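Conserved Archaeal protein (Sulfolobus acidocaldarius, PDB 4OPC) reduces the double bonds of the geranylgeranyl chains of archaeal membrane lipid precursors, using one bound FAD per subunit. Local coordinates at residues Lys78-Asp83 / Tyr202-Ile207; Ile207-Ser212 / Leu358-Ile363; Tyr277-Asn282 / Trp331-Cys336; Ser326-Trp331 / Arg429-Leu434. All blocks are in the same frame, centred on the assembly; numbering follows the deposited sequence.

Contact 1: residues Lys78-Asp83 / Tyr202-Ile207; sequences KLYSPD and YLRIFI
With CG anti to the carbonyl carbon in both Y80 (chi1 -69°) and F206 (chi1 -56°), the two rings leave neighbouring strands in the same direction and lie side by side. Their planes are inclined by 33°, and F206 CE1 sits over the centre of the Y80 ring; the nearest carbons, Y80 CG and F206 CD1, are 3.6 Å apart. On the same sheet face the aliphatic part of R204 leans on Y80 CE1, while its guanidinium is held by the carbonyl of E198. K78, bent at chi2, brings CE over one face of the Y202 ring, 4.0 Å from CD2, and its NZ bonds to T89. The opposite face of the sheet carries L79 and I205; L79 CD1 packs 3.5 Å from I205 CG2 and 3.6 Å from I207 CG1, and L79 and I207 touch the bound phospholipid. Four nearly straight backbone bonds join the strands, from K78 N to L203 O (2.8 Å) through to I207 N with Y80 O (3.1 Å). Past the last, a water lies 2.8 Å from both S81 O and I207 O. This is regular parallel pairing within the large mixed sheet, with one face turned to the lipid pocket.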
loop_
_atom_site.group_PDB
_atom_site.type_symbol
_atom_site.label_atom_id
_atom_site.label_comp_id
_atom_site.label_asym_id
_atom_site.label_seq_id
_atom_site.Cartn_x
_atom_site.Cartn_y
_atom_site.Cartn_z
ATOM N N LYS A 78 -16.544 7.953 -7.267
ATOM C CA LYS A 78 -17.853 7.364 -7.522
ATOM C C LYS A 78 -17.686 5.851 -7.475
ATOM O O LYS A 78 -16.919 5.283 -8.252
ATOM C CB LYS A 78 -18.375 7.799 -8.893
ATOM C CG LYS A 78 -18.546 9.304 -9.073
ATOM C CD LYS A 78 -19.852 9.814 -8.521
ATOM C CE LYS A 78 -20.039 11.284 -8.866
ATOM N NZ LYS A 78 -21.343 11.801 -8.365
ATOM N N LEU A 79 -18.391 5.205 -6.546
ATOM C CA LEU A 79 -18.311 3.764 -6.358
ATOM C C LEU A 79 -19.563 3.104 -6.931
ATOM O O LEU A 79 -20.676 3.420 -6.502
ATOM C CB LEU A 79 -18.182 3.450 -4.865
ATOM C CG LEU A 79 -18.156 1.976 -4.491
ATOM C CD1 LEU A 79 -16.850 1.384 -4.951
ATOM C CD2 LEU A 79 -18.330 1.802 -2.990
ATOM N N TYR A 80 -19.384 2.198 -7.889
ATOM C CA TYR A 80 -20.492 1.593 -8.620
ATOM C C TYR A 80 -20.791 0.170 -8.169
ATOM O O TYR A 80 -19.890 -0.656 -8.022
ATOM C CB TYR A 80 -20.166 1.537 -10.114
ATOM C CG TYR A 80 -20.109 2.864 -10.826
ATOM C CD1 TYR A 80 -19.068 3.757 -10.599
ATOM C CD2 TYR A 80 -21.050 3.200 -11.776
ATOM C CE1 TYR A 80 -19.009 4.968 -11.255
ATOM C CE2 TYR A 80 -20.997 4.410 -12.446
ATOM C CZ TYR A 80 -19.971 5.289 -12.185
ATOM O OH TYR A 80 -19.920 6.495 -12.859
ATOM N N SER A 81 -22.073 -0.121 -7.972
ATOM C CA SER A 81 -22.508 -1.489 -7.708
ATOM C C SER A 81 -22.271 -2.365 -8.948
ATOM O O SER A 81 -22.153 -1.854 -10.065
ATOM C CB SER A 81 -23.995 -1.485 -7.365
ATOM O OG SER A 81 -24.748 -1.046 -8.482
ATOM N N PRO A 82 -22.204 -3.690 -8.759
ATOM C CA PRO A 82 -22.040 -4.597 -9.904
ATOM C C PRO A 82 -23.042 -4.362 -11.027
ATOM O O PRO A 82 -22.643 -4.392 -12.188
ATOM C CB PRO A 82 -22.221 -5.976 -9.274
ATOM C CG PRO A 82 -21.644 -5.797 -7.890
ATOM C CD PRO A 82 -22.031 -4.388 -7.473
ATOM N N ASP A 83 -24.310 -4.121 -10.697
ATOM C CA ASP A 83 -25.309 -3.850 -11.734
ATOM C C ASP A 83 -25.324 -2.408 -12.250
ATOM O O ASP A 83 -26.115 -2.067 -13.136
ATOM C CB ASP A 83 -26.714 -4.309 -11.292
ATOM C CG ASP A 83 -27.256 -3.558 -10.070
ATOM O OD1 ASP A 83 -26.761 -2.472 -9.706
ATOM O OD2 ASP A 83 -28.244 -4.057 -9.477
ATOM N N TYR A 202 -13.662 13.161 -10.701
ATOM C CA TYR A 202 -14.012 12.019 -9.866
ATOM C C TYR A 202 -13.418 10.719 -10.392
ATOM O O TYR A 202 -13.570 10.391 -11.574
ATOM C CB TYR A 202 -15.537 11.891 -9.736
ATOM C CG TYR A 202 -16.114 12.868 -8.742
ATOM C CD1 TYR A 202 -16.294 14.205 -9.078
ATOM C CD2 TYR A 202 -16.447 12.463 -7.454
ATOM C CE1 TYR A 202 -16.805 15.108 -8.160
ATOM C CE2 TYR A 202 -16.959 13.361 -6.530
ATOM C CZ TYR A 202 -17.132 14.678 -6.890
ATOM O OH TYR A 202 -17.639 15.565 -5.972
ATOM N N LEU A 203 -12.748 9.980 -9.512
ATOM C CA LEU A 203 -12.343 8.615 -9.824
ATOM C C LEU A 203 -13.574 7.723 -9.878
ATOM O O LEU A 203 -14.581 8.003 -9.222
ATOM C CB LEU A 203 -11.422 8.076 -8.741
ATOM C CG LEU A 203 -10.194 8.924 -8.415
ATOM C CD1 LEU A 203 -9.403 8.233 -7.325
ATOM C CD2 LEU A 203 -9.336 9.168 -9.659
ATOM N N ARG A 204 -13.493 6.651 -10.661
ATOM C CA ARG A 204 -14.559 5.657 -10.688
ATOM C C ARG A 204 -14.017 4.311 -10.259
ATOM O O ARG A 204 -12.992 3.857 -10.754
ATOM C CB ARG A 204 -15.180 5.538 -12.079
ATOM C CG ARG A 204 -15.668 6.855 -12.655
ATOM C CD ARG A 204 -16.128 6.684 -14.094
ATOM N NE ARG A 204 -16.216 7.973 -14.768
ATOM C CZ ARG A 204 -16.494 8.127 -16.059
ATOM N NH1 ARG A 204 -16.710 7.066 -16.829
ATOM N NH2 ARG A 204 -16.558 9.348 -16.580
ATOM N N ILE A 205 -14.724 3.674 -9.333
ATOM C CA ILE A 205 -14.392 2.333 -8.871
ATOM C C ILE A 205 -15.622 1.464 -9.089
ATOM O O ILE A 205 -16.730 1.833 -8.677
ATOM C CB ILE A 205 -14.001 2.335 -7.384
ATOM C CG1 ILE A 205 -12.655 3.048 -7.226
ATOM C CG2 ILE A 205 -13.911 0.906 -6.846
ATOM C CD1 ILE A 205 -12.177 3.152 -5.784
ATOM N N PHE A 206 -15.443 0.327 -9.754
ATOM C CA PHE A 206 -16.542 -0.560 -10.104
ATOM C C PHE A 206 -16.366 -1.879 -9.383
ATOM O O PHE A 206 -15.427 -2.632 -9.659
ATOM C CB PHE A 206 -16.560 -0.814 -11.611
ATOM C CG PHE A 206 -16.635 0.430 -12.455
ATOM C CD1 PHE A 206 -17.854 0.958 -12.837
ATOM C CD2 PHE A 206 -15.476 1.048 -12.895
ATOM C CE1 PHE A 206 -17.914 2.094 -13.641
ATOM C CE2 PHE A 206 -15.538 2.179 -13.690
ATOM C CZ PHE A 206 -16.750 2.699 -14.055
ATOM N N ILE A 207 -17.270 -2.161 -8.455
ATOM C CA ILE A 207 -17.244 -3.429 -7.755
ATOM C C ILE A 207 -17.935 -4.478 -8.615
ATOM O O ILE A 207 -19.027 -4.242 -9.127
ATOM C CB ILE A 207 -17.975 -3.320 -6.417
ATOM C CG1 ILE A 207 -17.402 -2.162 -5.610
ATOM C CG2 ILE A 207 -17.857 -4.628 -5.651
ATOM C CD1 ILE A 207 -15.913 -2.278 -5.348
HETATM O O HOH W 1 -19.585 -2.362 -11.190
#

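Contact 2: residues Ile207-Ser212 / Leu358-Ile363; sequences IDQETS and LSNDDI
An Asx turn in the loop after strand 202-206 meets the capped N terminus of helix 360-368, and the amide of N360 spans the two. N360 ND2 donates to D208 OD1 at 3.0 Å, approaching from above the carboxylate plane, while N360 OD1 accepts from Q209 N at 2.8 Å. Both ends of one amide are thereby engaged by successive residues, which fixes its flip. D208 CG lies anti to the backbone N (chi1 -166°), an orientation that turns OD1 back over its own loop; there it also takes E210 N (2.8 Å), nearly along the C-O axis, and T211 N (3.2 Å). Three donors on one oxygen would probably stabilise the carboxylate charge. Beside the polar grip, Q209 folds at chi2, its CG resting 3.3 Å from L358 O and its NE2 against I363 CD1, while OE1 turns to G214 N. The methyl I363 CD1 also meets I207 CG2 at 3.7 Å, the two side chains lying nearly perpendicular. On the helix, S359 OG accepts from D362 N, and D362 OD2 from S359 N at 3.0 Å. The loop thus docks through its Asx motif on the first turn of a helix closed by a classical capping box.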
loop_
_atom_site.group_PDB
_atom_site.type_symbol
_atom_site.label_atom_id
_atom_site.label_comp_id
_atom_site.label_asym_id
_atom_site.label_seq_id
_atom_site.Cartn_x
_atom_site.Cartn_y
_atom_site.Cartn_z
ATOM N N ILE A 207 -17.270 -2.161 -8.455
ATOM C CA ILE A 207 -17.244 -3.429 -7.755
ATOM C C ILE A 207 -17.935 -4.478 -8.615
ATOM O O ILE A 207 -19.027 -4.242 -9.127
ATOM C CB ILE A 207 -17.975 -3.320 -6.417
ATOM C CG1 ILE A 207 -17.402 -2.162 -5.610
ATOM C CG2 ILE A 207 -17.857 -4.628 -5.651
ATOM C CD1 ILE A 207 -15.913 -2.278 -5.348
ATOM N N ASP A 208 -17.294 -5.630 -8.796
ATOM C CA ASP A 208 -17.906 -6.719 -9.540
ATOM C C ASP A 208 -17.121 -8.015 -9.345
ATOM O O ASP A 208 -15.993 -8.148 -9.823
ATOM C CB ASP A 208 -18.008 -6.376 -11.032
ATOM C CG ASP A 208 -18.930 -7.315 -11.783
ATOM O OD1 ASP A 208 -18.847 -8.547 -11.585
ATOM O OD2 ASP A 208 -19.754 -6.838 -12.585
ATOM N N GLN A 209 -17.726 -8.974 -8.652
ATOM C CA GLN A 209 -17.045 -10.221 -8.336
ATOM C C GLN A 209 -16.850 -11.144 -9.536
ATOM O O GLN A 209 -16.048 -12.081 -9.476
ATOM C CB GLN A 209 -17.766 -10.938 -7.188
ATOM C CG GLN A 209 -17.855 -10.100 -5.926
ATOM C CD GLN A 209 -16.529 -9.445 -5.525
ATOM O OE1 GLN A 209 -15.445 -10.002 -5.724
ATOM N NE2 GLN A 209 -16.618 -8.251 -4.952
ATOM N N GLU A 210 -17.569 -10.892 -10.626
ATOM C CA GLU A 210 -17.414 -11.685 -11.839
ATOM C C GLU A 210 -16.299 -11.151 -12.735
ATOM O O GLU A 210 -15.544 -11.926 -13.326
ATOM C CB GLU A 210 -18.720 -11.735 -12.627
ATOM C CG GLU A 210 -19.808 -12.529 -11.948
ATOM C CD GLU A 210 -21.089 -12.565 -12.757
ATOM O OE1 GLU A 210 -21.095 -12.027 -13.887
ATOM O OE2 GLU A 210 -22.088 -13.127 -12.260
ATOM N N THR A 211 -16.198 -9.830 -12.850
ATOM C CA THR A 211 -15.228 -9.235 -13.766
ATOM C C THR A 211 -13.908 -8.848 -13.090
ATOM O O THR A 211 -12.916 -8.604 -13.773
ATOM C CB THR A 211 -15.816 -7.996 -14.446
ATOM O OG1 THR A 211 -16.052 -7.003 -13.448
ATOM C CG2 THR A 211 -17.135 -8.338 -15.148
ATOM N N SER A 212 -13.907 -8.786 -11.758
ATOM C CA SER A 212 -12.699 -8.480 -10.985
ATOM C C SER A 212 -12.784 -9.163 -9.621
ATOM O O SER A 212 -12.832 -8.499 -8.585
ATOM C CB SER A 212 -12.530 -6.965 -10.815
ATOM O OG SER A 212 -13.754 -6.336 -10.447
ATOM N N LEU A 358 -18.470 -11.574 -0.521
ATOM C CA LEU A 358 -19.843 -11.189 -0.867
ATOM C C LEU A 358 -20.120 -11.471 -2.334
ATOM O O LEU A 358 -19.218 -11.382 -3.169
ATOM C CB LEU A 358 -20.088 -9.708 -0.574
ATOM C CG LEU A 358 -20.039 -9.284 0.899
ATOM C CD1 LEU A 358 -20.266 -7.776 1.017
ATOM C CD2 LEU A 358 -21.051 -10.058 1.744
ATOM N N SER A 359 -21.360 -11.833 -2.647
ATOM C CA SER A 359 -21.750 -12.032 -4.038
ATOM C C SER A 359 -22.145 -10.712 -4.681
ATOM O O SER A 359 -22.414 -9.727 -3.983
ATOM C CB SER A 359 -22.930 -12.995 -4.123
ATOM O OG SER A 359 -24.103 -12.394 -3.590
ATOM N N ASN A 360 -22.207 -10.695 -6.009
ATOM C CA ASN A 360 -22.734 -9.522 -6.693
ATOM C C ASN A 360 -24.137 -9.184 -6.198
ATOM O O ASN A 360 -24.461 -8.017 -6.017
ATOM C CB ASN A 360 -22.733 -9.693 -8.217
ATOM C CG ASN A 360 -21.393 -9.386 -8.830
ATOM O OD1 ASN A 360 -20.492 -8.885 -8.158
ATOM N ND2 ASN A 360 -21.249 -9.679 -10.110
ATOM N N ASP A 361 -24.971 -10.200 -5.980
ATOM C CA ASP A 361 -26.331 -9.944 -5.503
ATOM C C ASP A 361 -26.293 -9.263 -4.141
ATOM O O ASP A 361 -27.089 -8.357 -3.882
ATOM C CB ASP A 361 -27.161 -11.233 -5.420
ATOM C CG ASP A 361 -27.577 -11.758 -6.786
ATOM O OD1 ASP A 361 -27.565 -10.987 -7.772
ATOM O OD2 ASP A 361 -27.927 -12.954 -6.868
ATOM N N ASP A 362 -25.374 -9.697 -3.280
ATOM C CA ASP A 362 -25.214 -9.082 -1.954
ATOM C C ASP A 362 -24.845 -7.606 -2.053
ATOM O O ASP A 362 -25.403 -6.766 -1.336
ATOM C CB ASP A 362 -24.108 -9.754 -1.148
ATOM C CG ASP A 362 -24.435 -11.159 -0.722
ATOM O OD1 ASP A 362 -25.623 -11.490 -0.544
ATOM O OD2 ASP A 362 -23.470 -11.921 -0.507
ATOM N N ILE A 363 -23.886 -7.301 -2.917
ATOM C CA ILE A 363 -23.402 -5.935 -3.060
ATOM C C ILE A 363 -24.463 -5.043 -3.707
ATOM O O ILE A 363 -24.717 -3.928 -3.238
ATOM C CB ILE A 363 -22.098 -5.912 -3.844
ATOM C CG1 ILE A 363 -21.073 -6.797 -3.125
ATOM C CG2 ILE A 363 -21.582 -4.472 -3.983
ATOM C CD1 ILE A 363 -19.888 -7.232 -3.984
#

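Contact 3: residues Tyr277-Asn282 / Trp331-Cys336; sequences YTMAWN and WDMNIC
M333, M279 and W331 contribute the most buried surface, and N334 lies between them with the polar bonds. The two methionines meet through their methyl groups, M279 CE to M333 CE at 3.6 Å. M333 runs with CG anti to the backbone N (chi1 169°) and then bends at chi2, which aims its thioether at that of M279; its CG also lies 4.0 Å from M279 CB. Helix 302-322 backs M333 through C311, A312 and A315. On the other flank, the six-membered ring of W331 reaches T278, its CZ3 coming 3.3 Å from T278 OG1, and the threonine stands across the indole. N334 ND2 lies above one face of this indole, toward the rim, and donates to T278 OG1 (2.9 Å) with the oxygen close to the amide plane. Its OD1 accepts from M279 N at 2.8 Å, a bond of 174° that falls on a lone pair in the carbonyl plane. T278 OG1 in turn donates to A280 O (2.7 Å). A buried amide is therefore paired at both ends, its orientation is set, and a hydroxyl that both accepts and donates relays the bonding from helix 332-357 to the short strand 280-281, amid sulphur and hydrocarbon.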
loop_
_atom_site.group_PDB
_atom_site.type_symbol
_atom_site.label_atom_id
_atom_site.label_comp_id
_atom_site.label_asym_id
_atom_site.label_seq_id
_atom_site.Cartn_x
_atom_site.Cartn_y
_atom_site.Cartn_z
ATOM N N TYR A 277 4.353 -7.819 10.965
ATOM C CA TYR A 277 4.143 -7.810 12.410
ATOM C C TYR A 277 5.168 -6.952 13.140
ATOM O O TYR A 277 4.816 -6.228 14.074
ATOM C CB TYR A 277 4.120 -9.226 12.969
ATOM C CG TYR A 277 2.816 -9.941 12.727
ATOM C CD1 TYR A 277 1.609 -9.357 13.089
ATOM C CD2 TYR A 277 2.783 -11.190 12.124
ATOM C CE1 TYR A 277 0.407 -10.017 12.886
ATOM C CE2 TYR A 277 1.578 -11.852 11.913
ATOM C CZ TYR A 277 0.407 -11.249 12.289
ATOM O OH TYR A 277 -0.799 -11.895 12.087
ATOM N N THR A 278 6.428 -7.031 12.710
ATOM C CA THR A 278 7.387 -5.985 13.039
ATOM C C THR A 278 8.040 -5.454 11.776
ATOM O O THR A 278 8.440 -6.225 10.892
ATOM C CB THR A 278 8.464 -6.414 14.060
ATOM O OG1 THR A 278 9.360 -5.313 14.259
ATOM C CG2 THR A 278 9.265 -7.614 13.562
ATOM N N MET A 279 8.148 -4.131 11.705
ATOM C CA MET A 279 8.810 -3.446 10.603
ATOM C C MET A 279 10.216 -3.033 11.016
ATOM O O MET A 279 10.907 -2.331 10.275
ATOM C CB MET A 279 7.985 -2.227 10.168
ATOM C CG MET A 279 6.605 -2.640 9.643
ATOM S SD MET A 279 5.444 -1.257 9.502
ATOM C CE MET A 279 5.923 -0.565 7.936
ATOM N N ALA A 280 10.658 -3.497 12.186
ATOM C CA ALA A 280 11.994 -3.176 12.701
ATOM C C ALA A 280 12.678 -4.416 13.249
ATOM O O ALA A 280 12.043 -5.241 13.913
ATOM C CB ALA A 280 11.902 -2.120 13.802
ATOM N N TRP A 281 13.980 -4.531 13.009
ATOM C CA TRP A 281 14.788 -5.535 13.673
ATOM C C TRP A 281 16.195 -4.954 13.829
ATOM O O TRP A 281 16.411 -3.766 13.575
ATOM C CB TRP A 281 14.770 -6.830 12.864
ATOM C CG TRP A 281 15.199 -8.018 13.642
ATOM C CD1 TRP A 281 16.343 -8.745 13.468
ATOM C CD2 TRP A 281 14.503 -8.612 14.735
ATOM N NE1 TRP A 281 16.397 -9.764 14.385
ATOM C CE2 TRP A 281 15.283 -9.705 15.181
ATOM C CE3 TRP A 281 13.302 -8.328 15.388
ATOM C CZ2 TRP A 281 14.892 -10.514 16.240
ATOM C CZ3 TRP A 281 12.914 -9.140 16.451
ATOM C CH2 TRP A 281 13.711 -10.217 16.863
ATOM N N ASN A 282 17.149 -5.772 14.265
ATOM C CA ASN A 282 18.505 -5.277 14.500
ATOM C C ASN A 282 19.135 -4.762 13.212
ATOM O O ASN A 282 19.408 -5.543 12.301
ATOM C CB ASN A 282 19.413 -6.372 15.065
ATOM C CG ASN A 282 18.892 -6.997 16.342
ATOM O OD1 ASN A 282 18.231 -6.358 17.164
ATOM N ND2 ASN A 282 19.217 -8.269 16.527
ATOM N N TRP A 331 12.448 0.354 17.572
ATOM C CA TRP A 331 11.066 -0.098 17.785
ATOM C C TRP A 331 10.023 0.999 17.592
ATOM O O TRP A 331 8.859 0.705 17.307
ATOM C CB TRP A 331 10.938 -0.706 19.181
ATOM C CG TRP A 331 9.830 -1.710 19.316
ATOM C CD1 TRP A 331 8.680 -1.575 20.038
ATOM C CD2 TRP A 331 9.769 -3.004 18.700
ATOM N NE1 TRP A 331 7.914 -2.708 19.920
ATOM C CE2 TRP A 331 8.562 -3.601 19.106
ATOM C CE3 TRP A 331 10.630 -3.723 17.863
ATOM C CZ2 TRP A 331 8.181 -4.878 18.683
ATOM C CZ3 TRP A 331 10.254 -4.991 17.447
ATOM C CH2 TRP A 331 9.039 -5.552 17.854
ATOM N N ASP A 332 10.434 2.256 17.741
ATOM C CA ASP A 332 9.522 3.379 17.522
ATOM C C ASP A 332 8.953 3.381 16.112
ATOM O O ASP A 332 7.905 3.976 15.861
ATOM C CB ASP A 332 10.217 4.714 17.790
ATOM C CG ASP A 332 10.292 5.046 19.262
ATOM O OD1 ASP A 332 9.584 4.396 20.059
ATOM O OD2 ASP A 332 11.051 5.968 19.615
ATOM N N MET A 333 9.646 2.722 15.190
ATOM C CA MET A 333 9.128 2.557 13.835
ATOM C C MET A 333 7.744 1.922 13.907
ATOM O O MET A 333 6.790 2.397 13.281
ATOM C CB MET A 333 10.048 1.665 13.001
ATOM C CG MET A 333 9.437 1.231 11.676
ATOM S SD MET A 333 9.185 2.639 10.573
ATOM C CE MET A 333 8.053 1.943 9.377
ATOM N N ASN A 334 7.646 0.850 14.684
ATOM C CA ASN A 334 6.393 0.123 14.833
ATOM C C ASN A 334 5.348 0.966 15.539
ATOM O O ASN A 334 4.205 1.035 15.101
ATOM C CB ASN A 334 6.613 -1.154 15.629
ATOM C CG ASN A 334 7.366 -2.202 14.853
ATOM O OD1 ASN A 334 7.091 -2.428 13.681
ATOM N ND2 ASN A 334 8.313 -2.854 15.506
ATOM N N ILE A 335 5.738 1.597 16.640
ATOM C CA ILE A 335 4.791 2.405 17.406
ATOM C C ILE A 335 4.204 3.527 16.545
ATOM O O ILE A 335 2.979 3.712 16.487
ATOM C CB ILE A 335 5.453 3.013 18.643
ATOM C CG1 ILE A 335 6.110 1.926 19.508
ATOM C CG2 ILE A 335 4.435 3.833 19.432
ATOM C CD1 ILE A 335 5.187 0.799 19.885
ATOM N N CYS A 336 5.080 4.256 15.861
ATOM C CA CYS A 336 4.673 5.352 14.982
ATOM C C CYS A 336 3.773 4.844 13.865
ATOM O O CYS A 336 2.674 5.377 13.654
ATOM C CB CYS A 336 5.916 6.038 14.386
ATOM S SG CYS A 336 5.649 7.267 13.030
#

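Contact 4: residues Ser326-Trp331 / Arg429-Leu434; sequences SASGLW and RSPSSL
P431 lies over one face of the W331 indole, its CG 3.9 Å from the centroid of the six-membered ring and 21° off the normal, a CH-pi contact. The proline and the indole run antiparallel alongside one another, and the S430 carbonyl carbon and P431 N continue the cover toward the rim of that face. L434 CD1 approaches W331 CH2 at the ring edge, 4.3 Å away. Separately, R429 O comes 3.4 Å from W331 CD1. A chi1 of -154° places W331 CG roughly opposite the backbone N and carries the indole to the 429-434 loop. P431 is also touched from the 326-331 side, by A327 CB on its CG (3.9 Å). The contact joins a short, weakly bonded helix, about 327-330, to the 3-10 turn 431-433 that leads into the C-terminal helix 434-452. S326 is the N-cap of the first, its OG accepting from G329 N at 3.1 Å. In the second, S433 N bonds to S430 O and S432 OG donates to S430 OG at 2.7 Å, bracing the turn round P431. Further out, P428 O accepts from the indole NE1, which helps to set the rotation of the ring, while N282 OD1 holds A327 N.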
loop_
_atom_site.group_PDB
_atom_site.type_symbol
_atom_site.label_atom_id
_atom_site.label_comp_id
_atom_site.label_asym_id
_atom_site.label_seq_id
_atom_site.Cartn_x
_atom_site.Cartn_y
_atom_site.Cartn_z
ATOM N N SER A 326 19.525 -1.775 17.683
ATOM C CA SER A 326 18.831 -3.039 17.864
ATOM C C SER A 326 17.363 -2.893 17.520
ATOM O O SER A 326 16.853 -1.781 17.307
ATOM C CB SER A 326 18.944 -3.507 19.315
ATOM O OG SER A 326 18.174 -2.681 20.194
ATOM N N ALA A 327 16.668 -4.023 17.482
ATOM C CA ALA A 327 15.219 -3.992 17.314
ATOM C C ALA A 327 14.562 -3.035 18.311
ATOM O O ALA A 327 13.693 -2.241 17.939
ATOM C CB ALA A 327 14.643 -5.380 17.454
ATOM N N SER A 328 14.981 -3.099 19.572
ATOM C CA SER A 328 14.416 -2.220 20.589
ATOM C C SER A 328 14.745 -0.762 20.295
ATOM O O SER A 328 13.903 0.129 20.489
ATOM C CB SER A 328 14.924 -2.601 21.977
ATOM O OG SER A 328 14.599 -3.942 22.275
ATOM N N GLY A 329 15.962 -0.520 19.823
ATOM C CA GLY A 329 16.385 0.826 19.486
ATOM C C GLY A 329 15.626 1.440 18.324
ATOM O O GLY A 329 15.516 2.665 18.232
ATOM N N LEU A 330 15.106 0.589 17.444
ATOM C CA LEU A 330 14.383 1.035 16.262
ATOM C C LEU A 330 12.873 0.820 16.404
ATOM O O LEU A 330 12.114 1.093 15.477
ATOM C CB LEU A 330 14.911 0.281 15.035
ATOM C CG LEU A 330 16.349 0.640 14.637
ATOM C CD1 LEU A 330 16.882 -0.338 13.616
ATOM C CD2 LEU A 330 16.438 2.054 14.093
ATOM N N TRP A 331 12.448 0.354 17.572
ATOM C CA TRP A 331 11.066 -0.098 17.785
ATOM C C TRP A 331 10.023 0.999 17.592
ATOM O O TRP A 331 8.859 0.705 17.307
ATOM C CB TRP A 331 10.938 -0.706 19.181
ATOM C CG TRP A 331 9.830 -1.710 19.316
ATOM C CD1 TRP A 331 8.680 -1.575 20.038
ATOM C CD2 TRP A 331 9.769 -3.004 18.700
ATOM N NE1 TRP A 331 7.914 -2.708 19.920
ATOM C CE2 TRP A 331 8.562 -3.601 19.106
ATOM C CE3 TRP A 331 10.630 -3.723 17.863
ATOM C CZ2 TRP A 331 8.181 -4.878 18.683
ATOM C CZ3 TRP A 331 10.254 -4.991 17.447
ATOM C CH2 TRP A 331 9.039 -5.552 17.854
ATOM N N ARG A 429 5.267 -3.099 23.475
ATOM C CA ARG A 429 6.160 -1.967 23.687
ATOM C C ARG A 429 7.626 -2.341 23.504
ATOM O O ARG A 429 8.486 -1.471 23.443
ATOM C CB ARG A 429 5.934 -1.355 25.070
ATOM C CG ARG A 429 4.509 -0.883 25.314
ATOM C CD ARG A 429 4.037 0.050 24.209
ATOM N NE ARG A 429 4.936 1.187 24.032
ATOM C CZ ARG A 429 4.613 2.307 23.391
ATOM N NH1 ARG A 429 3.402 2.449 22.866
ATOM N NH2 ARG A 429 5.501 3.289 23.283
ATOM N N SER A 430 7.903 -3.637 23.424
ATOM C CA SER A 430 9.262 -4.114 23.214
ATOM C C SER A 430 9.221 -5.419 22.419
ATOM O O SER A 430 8.186 -6.068 22.353
ATOM C CB SER A 430 9.964 -4.324 24.554
ATOM O OG SER A 430 9.625 -5.583 25.094
ATOM N N PRO A 431 10.347 -5.802 21.798
ATOM C CA PRO A 431 10.425 -7.046 21.021
ATOM C C PRO A 431 10.100 -8.307 21.817
ATOM O O PRO A 431 9.633 -9.289 21.240
ATOM C CB PRO A 431 11.893 -7.084 20.589
ATOM C CG PRO A 431 12.295 -5.667 20.529
ATOM C CD PRO A 431 11.561 -4.980 21.634
ATOM N N SER A 432 10.346 -8.282 23.121
ATOM C CA SER A 432 10.161 -9.465 23.948
ATOM C C SER A 432 8.706 -9.921 23.978
ATOM O O SER A 432 8.422 -11.076 24.273
ATOM C CB SER A 432 10.671 -9.216 25.372
ATOM O OG SER A 432 9.967 -8.147 25.978
ATOM N N SER A 433 7.791 -9.012 23.656
ATOM C CA SER A 433 6.362 -9.316 23.688
ATOM C C SER A 433 5.758 -9.542 22.304
ATOM O O SER A 433 4.551 -9.740 22.179
ATOM C CB SER A 433 5.590 -8.191 24.386
ATOM O OG SER A 433 6.073 -7.997 25.706
ATOM N N LEU A 434 6.588 -9.515 21.267
ATOM C CA LEU A 434 6.082 -9.634 19.903
ATOM C C LEU A 434 5.409 -10.974 19.645
ATOM O O LEU A 434 4.341 -11.030 19.052
ATOM C CB LEU A 434 7.207 -9.429 18.888
ATOM C CG LEU A 434 6.793 -9.521 17.420
ATOM C CD1 LEU A 434 5.872 -8.370 17.047
ATOM C CD2 LEU A 434 8.031 -9.540 16.530
#

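How the contacts relate
Contact 1 closes the first loop, bringing strand 202-206 alongside strand 70-80 after 118 intervening residues. Contact 2 takes up the chain just there, sharing I207, and reaches forward to helix 360-368; P82 of contact 1 packs on N360 and I363, so sheet, loop and helix meet beside the lipid pocket, which L79 and I207 help to line. Nested within the long loop of contact 2, contact 3 joins the region of strand 280-281 to helix 332-357. Contact 4 crosses both contacts 2 and 3, tying helix 327-330 to the approach to the C-terminal helix. Contacts 3 and 4 share W331, with centres about 7 Å apart; both lie across the chain's centre from contacts 1 and 2.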